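Local coordinates for protein mosquitocidal toxin (Lysinibacillus sphaericus, PDB 2VSE) that kills mosquito larvae, probably by ADP-ribosylating target-cell proteins with a catalytic domain that is carried together with four ricin-B-like lectin domains, at residues W334-S339 and S353-W358; S556-I561 and L690-S695; K595-Y600 and R610-A615. All coordinates share one frame; numbering follows the deposited sequence.

Interaction 1: W334-S339 and S353-W358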
loop_
_atom_site.group_PDB
_atom_site.type_symbol
_atom_site.label_atom_id
_atom_site.label_comp_id
_atom_site.label_asym_id
_atom_site.label_seq_id
_atom_site.Cartn_x
_atom_site.Cartn_y
_atom_site.Cartn_z
ATOM N N TRP A 334 -44.190 8.186 13.057
ATOM C CA TRP A 334 -45.216 9.148 12.663
ATOM C C TRP A 334 -46.513 8.770 13.359
ATOM O O TRP A 334 -47.060 7.694 13.119
ATOM C CB TRP A 334 -45.412 9.176 11.139
ATOM C CG TRP A 334 -46.595 10.011 10.693
ATOM C CD1 TRP A 334 -46.811 11.333 10.964
ATOM C CD2 TRP A 334 -47.725 9.574 9.915
ATOM N NE1 TRP A 334 -47.998 11.748 10.408
ATOM C CE2 TRP A 334 -48.581 10.690 9.760
ATOM C CE3 TRP A 334 -48.098 8.351 9.338
ATOM C CZ2 TRP A 334 -49.797 10.621 9.042
ATOM C CZ3 TRP A 334 -49.305 8.282 8.619
ATOM C CH2 TRP A 334 -50.137 9.413 8.483
ATOM N N ASN A 335 -47.006 9.652 14.224
ATOM C CA ASN A 335 -48.247 9.391 14.957
ATOM C C ASN A 335 -49.483 9.600 14.066
ATOM O O ASN A 335 -50.092 10.686 14.033
ATOM C CB ASN A 335 -48.300 10.217 16.251
ATOM C CG ASN A 335 -49.617 10.057 17.009
ATOM O OD1 ASN A 335 -50.417 9.150 16.740
ATOM N ND2 ASN A 335 -49.846 10.951 17.965
ATOM N N SER A 336 -49.840 8.541 13.345
ATOM C CA SER A 336 -51.022 8.540 12.482
ATOM C C SER A 336 -52.345 8.577 13.258
ATOM O O SER A 336 -53.416 8.729 12.659
ATOM C CB SER A 336 -50.995 7.325 11.551
ATOM O OG SER A 336 -51.153 6.122 12.277
ATOM N N ASN A 337 -52.270 8.435 14.581
ATOM C CA ASN A 337 -53.465 8.480 15.430
ATOM C C ASN A 337 -53.657 9.814 16.152
ATOM O O ASN A 337 -54.468 9.923 17.064
ATOM C CB ASN A 337 -53.455 7.316 16.421
ATOM C CG ASN A 337 -53.546 5.976 15.726
ATOM O OD1 ASN A 337 -54.487 5.725 14.970
ATOM N ND2 ASN A 337 -52.561 5.111 15.965
ATOM N N SER A 338 -52.921 10.832 15.723
ATOM C CA SER A 338 -52.994 12.148 16.338
ATOM C C SER A 338 -54.217 12.908 15.858
ATOM O O SER A 338 -54.575 12.849 14.679
ATOM C CB SER A 338 -51.740 12.960 15.985
ATOM O OG SER A 338 -51.720 13.290 14.604
ATOM N N SER A 339 -54.868 13.611 16.781
ATOM C CA SER A 339 -55.710 14.739 16.403
ATOM C C SER A 339 -54.708 15.835 16.023
ATOM O O SER A 339 -53.519 15.730 16.369
ATOM C CB SER A 339 -56.609 15.173 17.562
ATOM O OG SER A 339 -55.836 15.552 18.690
ATOM N N SER A 353 -47.863 -0.521 16.742
ATOM C CA SER A 353 -48.505 0.042 15.556
ATOM C C SER A 353 -47.632 -0.006 14.313
ATOM O O SER A 353 -46.409 0.033 14.410
ATOM C CB SER A 353 -48.861 1.500 15.829
ATOM O OG SER A 353 -49.325 2.149 14.657
ATOM N N ASN A 354 -48.270 -0.046 13.146
ATOM C CA ASN A 354 -47.567 0.011 11.875
ATOM C C ASN A 354 -47.009 1.402 11.545
ATOM O O ASN A 354 -46.150 1.537 10.654
ATOM C CB ASN A 354 -48.426 -0.537 10.729
ATOM C CG ASN A 354 -48.506 -2.077 10.717
ATOM O OD1 ASN A 354 -47.855 -2.763 11.506
ATOM N ND2 ASN A 354 -49.320 -2.619 9.809
ATOM N N ASN A 355 -47.452 2.427 12.274
ATOM C CA ASN A 355 -46.923 3.779 12.046
ATOM C C ASN A 355 -45.467 4.014 12.494
ATOM O O ASN A 355 -44.899 5.084 12.256
ATOM C CB ASN A 355 -47.885 4.866 12.559
ATOM C CG ASN A 355 -48.036 4.875 14.073
ATOM O OD1 ASN A 355 -47.104 4.563 14.818
ATOM N ND2 ASN A 355 -49.223 5.258 14.535
ATOM N N GLN A 356 -44.868 3.002 13.123
ATOM C CA GLN A 356 -43.431 3.031 13.432
ATOM C C GLN A 356 -42.684 2.039 12.555
ATOM O O GLN A 356 -41.560 1.659 12.853
ATOM C CB GLN A 356 -43.164 2.729 14.903
ATOM C CG GLN A 356 -43.980 3.567 15.868
ATOM C CD GLN A 356 -43.772 3.142 17.298
ATOM O OE1 GLN A 356 -44.093 2.014 17.677
ATOM N NE2 GLN A 356 -43.223 4.044 18.108
ATOM N N TYR A 357 -43.328 1.606 11.481
ATOM C CA TYR A 357 -42.680 0.758 10.496
ATOM C C TYR A 357 -42.544 1.516 9.193
ATOM O O TYR A 357 -43.412 2.326 8.831
ATOM C CB TYR A 357 -43.467 -0.527 10.262
ATOM C CG TYR A 357 -43.322 -1.567 11.348
ATOM C CD1 TYR A 357 -42.346 -2.561 11.258
ATOM C CD2 TYR A 357 -44.177 -1.577 12.458
ATOM C CE1 TYR A 357 -42.216 -3.537 12.249
ATOM C CE2 TYR A 357 -44.051 -2.549 13.453
ATOM C CZ TYR A 357 -43.073 -3.522 13.336
ATOM O OH TYR A 357 -42.934 -4.475 14.305
ATOM N N TRP A 358 -41.451 1.243 8.492
ATOM C CA TRP A 358 -41.129 1.946 7.271
ATOM C C TRP A 358 -40.690 0.924 6.256
ATOM O O TRP A 358 -39.899 0.050 6.587
ATOM C CB TRP A 358 -40.004 2.954 7.537
ATOM C CG TRP A 358 -40.370 3.926 8.603
ATOM C CD1 TRP A 358 -40.164 3.783 9.934
ATOM C CD2 TRP A 358 -41.046 5.176 8.429
ATOM N NE1 TRP A 358 -40.663 4.869 10.614
ATOM C CE2 TRP A 358 -41.205 5.745 9.714
ATOM C CE3 TRP A 358 -41.524 5.878 7.311
ATOM C CZ2 TRP A 358 -41.837 6.978 9.918
ATOM C CZ3 TRP A 358 -42.139 7.109 7.513
ATOM C CH2 TRP A 358 -42.290 7.645 8.809
HETATM O O HOH W 1 -52.291 2.757 14.583
#
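Trp334 and Asn355 are where two loops come closest, their CA atoms 5.7 Å apart, and the backbone N of Trp334 donates almost straight (173°) to Asn355 O at 3.3 Å. Both loops belong to a ricin-type beta-trefoil lectin domain. Segment 334-339 comes just after strand 331-333; segment 353-358 passes through a short 3-10 segment at Asn354 and Asn355 and then the QxW signature, Gln356 and Trp358, the tryptophan opening strand 358-362. The loop 334-339 is itself tightly folded. An inverse gamma turn centred on Asn335 runs into a type I beta turn from Asn335 to Ser338, and Asn335 OD1 accepts from Asn337 N in an Asx turn.

Asn355 carries most of the side-chain contact. Its CG sits between its own backbone N and carbonyl carbon (chi1 67°), which aims the amide across at the turn. There ND2 donates to Ser336 OG at 3.1 Å, with the hydroxyl lying in the amide plane. CB of Asn355 presses on the carbonyl oxygen of Trp334. Further out, the Asn337 side chain crosses that of Asn355 at about a right angle, ND2 beside ND2 at 3.6 Å, two donors that do not bond. On the other loop Ser353 OG receives Asn355 N in an ST turn at the start of the 3-10 segment.

On the buried side, CH2 of the Trp358 ring approaches CB of Trp334 to 4.2 Å. The indole nitrogens are used elsewhere: Trp358 NE1 donates to Leu332 O and Trp334 NE1 to Glu342 O. Asn372 ND2 gives Asn355 O a second donor. Toward the solvent-facing end a water bridges the loops, accepting from Asn337 ND2 at 2.7 Å and lying 3.0 Å from Ser353 OG.

Interaction 2: S556-I561 and L690-S695; sequences SIQDGI and LRHLNS
Ile561 O meets the backbone N of Leu693 at 2.9 Å, a bent hydrogen bond (135°) where strand 688-692 gives way to the type I turn from His692 to Ser695. The same oxygen lies at the edge of the His692 imidazole, 3.6 Å from CD2. CG of His692 is anti to its backbone N (chi1 -173°), which swings the ring back toward 556-561: CE1 touches Gln558 CG at 3.7 Å, and NE2 lies 3.9 Å from Gly560 CA. The Gln558 chain crosses the imidazole at about a right angle, its amide plane turned 51° from the ring. Ser695 N sits above the centre of one face of the ring.

Apolar contacts lie on both sides of the histidine along the chain. Ile561 CG2 packs on Leu693 CD1 at 3.9 Å, and inside the domain CD1 of Ile557 meets CD1 of Leu690, also at 3.9 Å. Behind this first shell, Tyr562 stacks on the His692 ring and its hydroxyl bonds to Gln558 O, while Asp559 OD1 accepts from Tyr600 N.

The contact thus brings together what are, by their order in the chain, the first and last strands of one beta-trefoil domain. Strand 688-692 pairs antiparallel with 560-566, whose other neighbour is strand 596-601, and Phe651 of strand 651-655 covers both Ile557 and Leu690.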
loop_
_atom_site.group_PDB
_atom_site.type_symbol
_atom_site.label_atom_id
_atom_site.label_comp_id
_atom_site.label_asym_id
_atom_site.label_seq_id
_atom_site.Cartn_x
_atom_site.Cartn_y
_atom_site.Cartn_z
ATOM N N SER A 556 12.786 0.596 8.031
ATOM C CA SER A 556 12.426 0.578 6.629
ATOM C C SER A 556 13.166 -0.508 5.840
ATOM O O SER A 556 12.633 -1.059 4.867
ATOM C CB SER A 556 12.735 1.960 6.039
ATOM O OG SER A 556 14.008 2.423 6.455
ATOM N N ILE A 557 14.391 -0.804 6.260
ATOM C CA ILE A 557 15.218 -1.804 5.591
ATOM C C ILE A 557 15.547 -2.941 6.532
ATOM O O ILE A 557 15.521 -2.773 7.743
ATOM C CB ILE A 557 16.539 -1.205 5.006
ATOM C CG1 ILE A 557 17.466 -0.655 6.089
ATOM C CG2 ILE A 557 16.232 -0.125 3.989
ATOM C CD1 ILE A 557 18.907 -0.449 5.584
ATOM N N GLN A 558 15.865 -4.100 5.977
ATOM C CA GLN A 558 16.163 -5.233 6.820
ATOM C C GLN A 558 17.658 -5.320 7.183
ATOM O O GLN A 558 18.525 -4.847 6.442
ATOM C CB GLN A 558 15.592 -6.522 6.226
ATOM C CG GLN A 558 16.419 -7.205 5.201
ATOM C CD GLN A 558 15.689 -8.372 4.567
ATOM O OE1 GLN A 558 14.898 -8.191 3.638
ATOM N NE2 GLN A 558 15.956 -9.582 5.061
ATOM N N ASP A 559 17.934 -5.881 8.359
ATOM C CA ASP A 559 19.295 -6.119 8.817
ATOM C C ASP A 559 20.022 -7.009 7.807
ATOM O O ASP A 559 19.420 -7.906 7.205
ATOM C CB ASP A 559 19.299 -6.810 10.188
ATOM C CG ASP A 559 18.774 -5.918 11.332
ATOM O OD1 ASP A 559 18.392 -4.748 11.127
ATOM O OD2 ASP A 559 18.743 -6.405 12.474
ATOM N N GLY A 560 21.312 -6.751 7.620
ATOM C CA GLY A 560 22.111 -7.530 6.702
ATOM C C GLY A 560 23.422 -6.847 6.381
ATOM O O GLY A 560 23.778 -5.830 6.996
ATOM N N ILE A 561 24.147 -7.425 5.425
ATOM C CA ILE A 561 25.405 -6.864 4.967
ATOM C C ILE A 561 25.159 -6.108 3.670
ATOM O O ILE A 561 24.520 -6.623 2.742
ATOM C CB ILE A 561 26.493 -7.940 4.797
ATOM C CG1 ILE A 561 26.679 -8.707 6.110
ATOM C CG2 ILE A 561 27.805 -7.306 4.334
ATOM C CD1 ILE A 561 27.613 -9.893 6.013
ATOM N N LEU A 690 21.323 0.867 -2.195
ATOM C CA LEU A 690 21.801 -0.180 -1.296
ATOM C C LEU A 690 21.973 -1.505 -2.017
ATOM O O LEU A 690 21.049 -1.993 -2.641
ATOM C CB LEU A 690 20.838 -0.363 -0.102
ATOM C CG LEU A 690 20.647 0.820 0.855
ATOM C CD1 LEU A 690 19.582 0.537 1.912
ATOM C CD2 LEU A 690 21.945 1.153 1.530
ATOM N N ARG A 691 23.168 -2.077 -1.949
ATOM C CA ARG A 691 23.354 -3.459 -2.372
ATOM C C ARG A 691 23.327 -4.292 -1.126
ATOM O O ARG A 691 24.215 -4.209 -0.266
ATOM C CB ARG A 691 24.643 -3.693 -3.148
ATOM C CG ARG A 691 24.889 -5.162 -3.486
ATOM C CD ARG A 691 25.658 -5.354 -4.814
ATOM N NE ARG A 691 26.792 -4.441 -4.926
ATOM C CZ ARG A 691 27.012 -3.595 -5.931
ATOM N NH1 ARG A 691 26.213 -3.545 -6.976
ATOM N NH2 ARG A 691 28.074 -2.815 -5.894
ATOM N N HIS A 692 22.271 -5.074 -1.032
ATOM C CA HIS A 692 22.098 -6.010 0.025
ATOM C C HIS A 692 22.783 -7.301 -0.426
ATOM O O HIS A 692 22.194 -8.109 -1.145
ATOM C CB HIS A 692 20.602 -6.207 0.270
ATOM C CG HIS A 692 20.289 -7.040 1.470
ATOM N ND1 HIS A 692 19.049 -7.600 1.678
ATOM C CD2 HIS A 692 21.054 -7.421 2.520
ATOM C CE1 HIS A 692 19.059 -8.284 2.807
ATOM N NE2 HIS A 692 20.266 -8.196 3.334
ATOM N N LEU A 693 24.036 -7.474 -0.010
ATOM C CA LEU A 693 24.867 -8.610 -0.446
ATOM C C LEU A 693 24.299 -9.902 0.086
ATOM O O LEU A 693 24.346 -10.948 -0.553
ATOM C CB LEU A 693 26.297 -8.456 0.070
ATOM C CG LEU A 693 27.069 -7.273 -0.495
ATOM C CD1 LEU A 693 28.117 -6.779 0.466
ATOM C CD2 LEU A 693 27.685 -7.648 -1.825
ATOM N N ASN A 694 23.734 -9.780 1.269
ATOM C CA ASN A 694 23.234 -10.874 2.067
ATOM C C ASN A 694 21.888 -11.439 1.570
ATOM O O ASN A 694 21.367 -12.392 2.140
ATOM C CB ASN A 694 23.063 -10.327 3.498
ATOM C CG ASN A 694 23.397 -11.338 4.547
ATOM O OD1 ASN A 694 22.668 -11.499 5.526
ATOM N ND2 ASN A 694 24.503 -12.052 4.349
ATOM N N SER A 695 21.324 -10.858 0.514
ATOM C CA SER A 695 19.901 -11.075 0.202
ATOM C C SER A 695 19.576 -12.395 -0.501
ATOM O O SER A 695 20.421 -13.283 -0.621
ATOM C CB SER A 695 19.349 -9.899 -0.615
ATOM O OG SER A 695 19.698 -10.012 -1.988
#

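Interaction 3: K595-Y600 and R610-A615; sequences KWTVTY and RNLQHA
Trp596 chi1 of -52° places CG anti to its carbonyl carbon, while Asn611 chi1 of -171° sets CG anti to its own N; together these torsions bring the Asn611 amide over one face of the indole. ND2 stands 3.3 Å above the ring plane, toward its rim, and is 3.4 Å from CZ2. The amide plane is turned 87° from the ring, so it is not a flat stack. ND2 donates to Asn593 O, and OD1 accepts from His614 N in an Asx motif, which fixes the rotation of the amide from both ends.

Under these side chains runs the antiparallel hairpin of strands 596-601 and 606-611. Trp596 and Asn611 form a non-hydrogen-bonded pair, and Thr597 and Arg610 the neighbouring hydrogen-bonded one: Thr597 N donates to Arg610 O at 2.8 Å and Arg610 N to Thr597 O at 3.0 Å. Leu612 N continues the pairing to Lys595 O at 2.9 Å as the strand ends.

On the opposite face from Trp596, Lys595 and Leu612 lie side by side, CD to CD2 3.8 Å, and Thr597 CG2 touches Leu612 CD1. The Arg610 side chain bends at chi3, and NE and NH2 both give weak bonds to Ala615 O.

Chemically, backbone atoms take up both polar ends of the buried carboxamide, which can therefore lie against the indole face with its donor and acceptor each met, where strand 606-611 runs out into the loop 612-615.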
loop_
_atom_site.group_PDB
_atom_site.type_symbol
_atom_site.label_atom_id
_atom_site.label_comp_id
_atom_site.label_asym_id
_atom_site.label_seq_id
_atom_site.Cartn_x
_atom_site.Cartn_y
_atom_site.Cartn_z
ATOM N N LYS A 595 32.192 -3.193 2.808
ATOM C CA LYS A 595 30.944 -3.844 3.199
ATOM C C LYS A 595 30.641 -3.481 4.636
ATOM O O LYS A 595 31.553 -3.287 5.432
ATOM C CB LYS A 595 31.046 -5.369 3.081
ATOM C CG LYS A 595 31.366 -5.893 1.686
ATOM C CD LYS A 595 31.601 -7.391 1.718
ATOM C CE LYS A 595 31.968 -7.931 0.352
ATOM N NZ LYS A 595 32.294 -9.389 0.405
ATOM N N TRP A 596 29.362 -3.395 4.968
ATOM C CA TRP A 596 28.945 -2.954 6.283
ATOM C C TRP A 596 27.763 -3.779 6.746
ATOM O O TRP A 596 26.840 -4.046 5.966
ATOM C CB TRP A 596 28.562 -1.472 6.255
ATOM C CG TRP A 596 29.621 -0.610 5.654
ATOM C CD1 TRP A 596 29.913 -0.483 4.330
ATOM C CD2 TRP A 596 30.538 0.247 6.353
ATOM N NE1 TRP A 596 30.960 0.385 4.157
ATOM C CE2 TRP A 596 31.366 0.851 5.380
ATOM C CE3 TRP A 596 30.745 0.558 7.703
ATOM C CZ2 TRP A 596 32.388 1.753 5.712
ATOM C CZ3 TRP A 596 31.778 1.460 8.035
ATOM C CH2 TRP A 596 32.575 2.044 7.039
ATOM N N THR A 597 27.794 -4.194 8.014
ATOM C CA THR A 597 26.617 -4.790 8.647
ATOM C C THR A 597 25.704 -3.667 9.147
ATOM O O THR A 597 26.136 -2.793 9.899
ATOM C CB THR A 597 26.973 -5.717 9.831
ATOM O OG1 THR A 597 27.595 -4.947 10.859
ATOM C CG2 THR A 597 27.906 -6.830 9.410
ATOM N N VAL A 598 24.450 -3.689 8.707
ATOM C CA VAL A 598 23.470 -2.666 9.067
ATOM C C VAL A 598 22.458 -3.297 10.035
ATOM O O VAL A 598 21.831 -4.309 9.710
ATOM C CB VAL A 598 22.790 -2.111 7.799
ATOM C CG1 VAL A 598 21.678 -1.148 8.136
ATOM C CG2 VAL A 598 23.836 -1.431 6.871
ATOM N N THR A 599 22.315 -2.715 11.226
ATOM C CA THR A 599 21.485 -3.324 12.272
ATOM C C THR A 599 20.554 -2.326 12.960
ATOM O O THR A 599 20.990 -1.273 13.438
ATOM C CB THR A 599 22.340 -4.064 13.343
ATOM O OG1 THR A 599 23.300 -4.911 12.699
ATOM C CG2 THR A 599 21.466 -4.922 14.245
ATOM N N TYR A 600 19.272 -2.672 13.015
ATOM C CA TYR A 600 18.281 -1.811 13.629
ATOM C C TYR A 600 18.365 -1.874 15.143
ATOM O O TYR A 600 18.551 -2.944 15.718
ATOM C CB TYR A 600 16.876 -2.212 13.193
ATOM C CG TYR A 600 15.787 -1.264 13.646
ATOM C CD1 TYR A 600 15.749 0.059 13.192
ATOM C CD2 TYR A 600 14.783 -1.693 14.509
ATOM C CE1 TYR A 600 14.743 0.930 13.599
ATOM C CE2 TYR A 600 13.765 -0.836 14.914
ATOM C CZ TYR A 600 13.753 0.470 14.455
ATOM O OH TYR A 600 12.754 1.318 14.863
ATOM N N ARG A 610 28.164 -0.847 10.966
ATOM C CA ARG A 610 29.484 -1.287 11.396
ATOM C C ARG A 610 30.242 -1.867 10.214
ATOM O O ARG A 610 29.657 -2.574 9.395
ATOM C CB ARG A 610 29.366 -2.337 12.513
ATOM C CG ARG A 610 28.518 -1.890 13.722
ATOM C CD ARG A 610 28.438 -2.956 14.799
ATOM N NE ARG A 610 29.728 -3.116 15.463
ATOM C CZ ARG A 610 30.020 -2.689 16.690
ATOM N NH1 ARG A 610 29.110 -2.079 17.444
ATOM N NH2 ARG A 610 31.238 -2.884 17.166
ATOM N N ASN A 611 31.533 -1.558 10.120
ATOM C CA ASN A 611 32.358 -2.055 9.026
ATOM C C ASN A 611 32.549 -3.555 9.132
ATOM O O ASN A 611 32.675 -4.077 10.233
ATOM C CB ASN A 611 33.717 -1.372 9.020
ATOM C CG ASN A 611 34.505 -1.688 7.782
ATOM O OD1 ASN A 611 35.350 -2.573 7.788
ATOM N ND2 ASN A 611 34.217 -0.982 6.704
ATOM N N LEU A 612 32.556 -4.251 7.999
ATOM C CA LEU A 612 32.662 -5.707 8.041
ATOM C C LEU A 612 34.090 -6.158 8.338
ATOM O O LEU A 612 34.292 -7.093 9.114
ATOM C CB LEU A 612 32.109 -6.366 6.767
ATOM C CG LEU A 612 32.094 -7.904 6.724
ATOM C CD1 LEU A 612 31.100 -8.484 7.714
ATOM C CD2 LEU A 612 31.800 -8.408 5.331
ATOM N N GLN A 613 35.076 -5.496 7.728
ATOM C CA GLN A 613 36.485 -5.751 8.047
ATOM C C GLN A 613 36.788 -5.356 9.489
ATOM O O GLN A 613 37.309 -6.160 10.263
ATOM C CB GLN A 613 37.414 -5.002 7.086
ATOM C CG GLN A 613 38.904 -5.151 7.373
ATOM C CD GLN A 613 39.514 -6.383 6.753
ATOM O OE1 GLN A 613 39.113 -6.816 5.674
ATOM N NE2 GLN A 613 40.504 -6.952 7.425
ATOM N N HIS A 614 36.461 -4.120 9.850
ATOM C CA HIS A 614 36.767 -3.624 11.189
ATOM C C HIS A 614 35.473 -3.387 11.966
ATOM O O HIS A 614 34.965 -2.262 12.031
ATOM C CB HIS A 614 37.620 -2.357 11.110
ATOM C CG HIS A 614 38.935 -2.546 10.416
ATOM N ND1 HIS A 614 40.071 -2.982 11.071
ATOM C CD2 HIS A 614 39.302 -2.333 9.131
ATOM C CE1 HIS A 614 41.075 -3.040 10.216
ATOM N NE2 HIS A 614 40.634 -2.652 9.031
ATOM N N ALA A 615 34.950 -4.463 12.548
ATOM C CA ALA A 615 33.626 -4.457 13.177
ATOM C C ALA A 615 33.504 -3.469 14.347
ATOM O O ALA A 615 32.414 -2.956 14.621
ATOM C CB ALA A 615 33.243 -5.867 13.615
#

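How the interactions relate
Interactions 2 and 3 belong to the same antiparallel sheet of one beta-trefoil domain: strand 560-566 lies between 688-692 and 596-601, so the two contacts, centres 11 Å apart, touch directly, with Gly560 O 2.8 Å from Val598 N and Leu693 CD1 packed on Lys595 CG. Interaction 3 is nested within the chain loop that interaction 2 closes. It is a regular hairpin with paired backbone bonds, whereas interaction 2 has a single crossing backbone bond and otherwise rests on side-chain packing. Interaction 1, in another trefoil domain about 70 Å from interaction 2 between centres, joins loops through one backbone bond, an amide-to-hydroxyl bond and a water. All are partly buried, but exposed residues touch only in interactions 1 and 2.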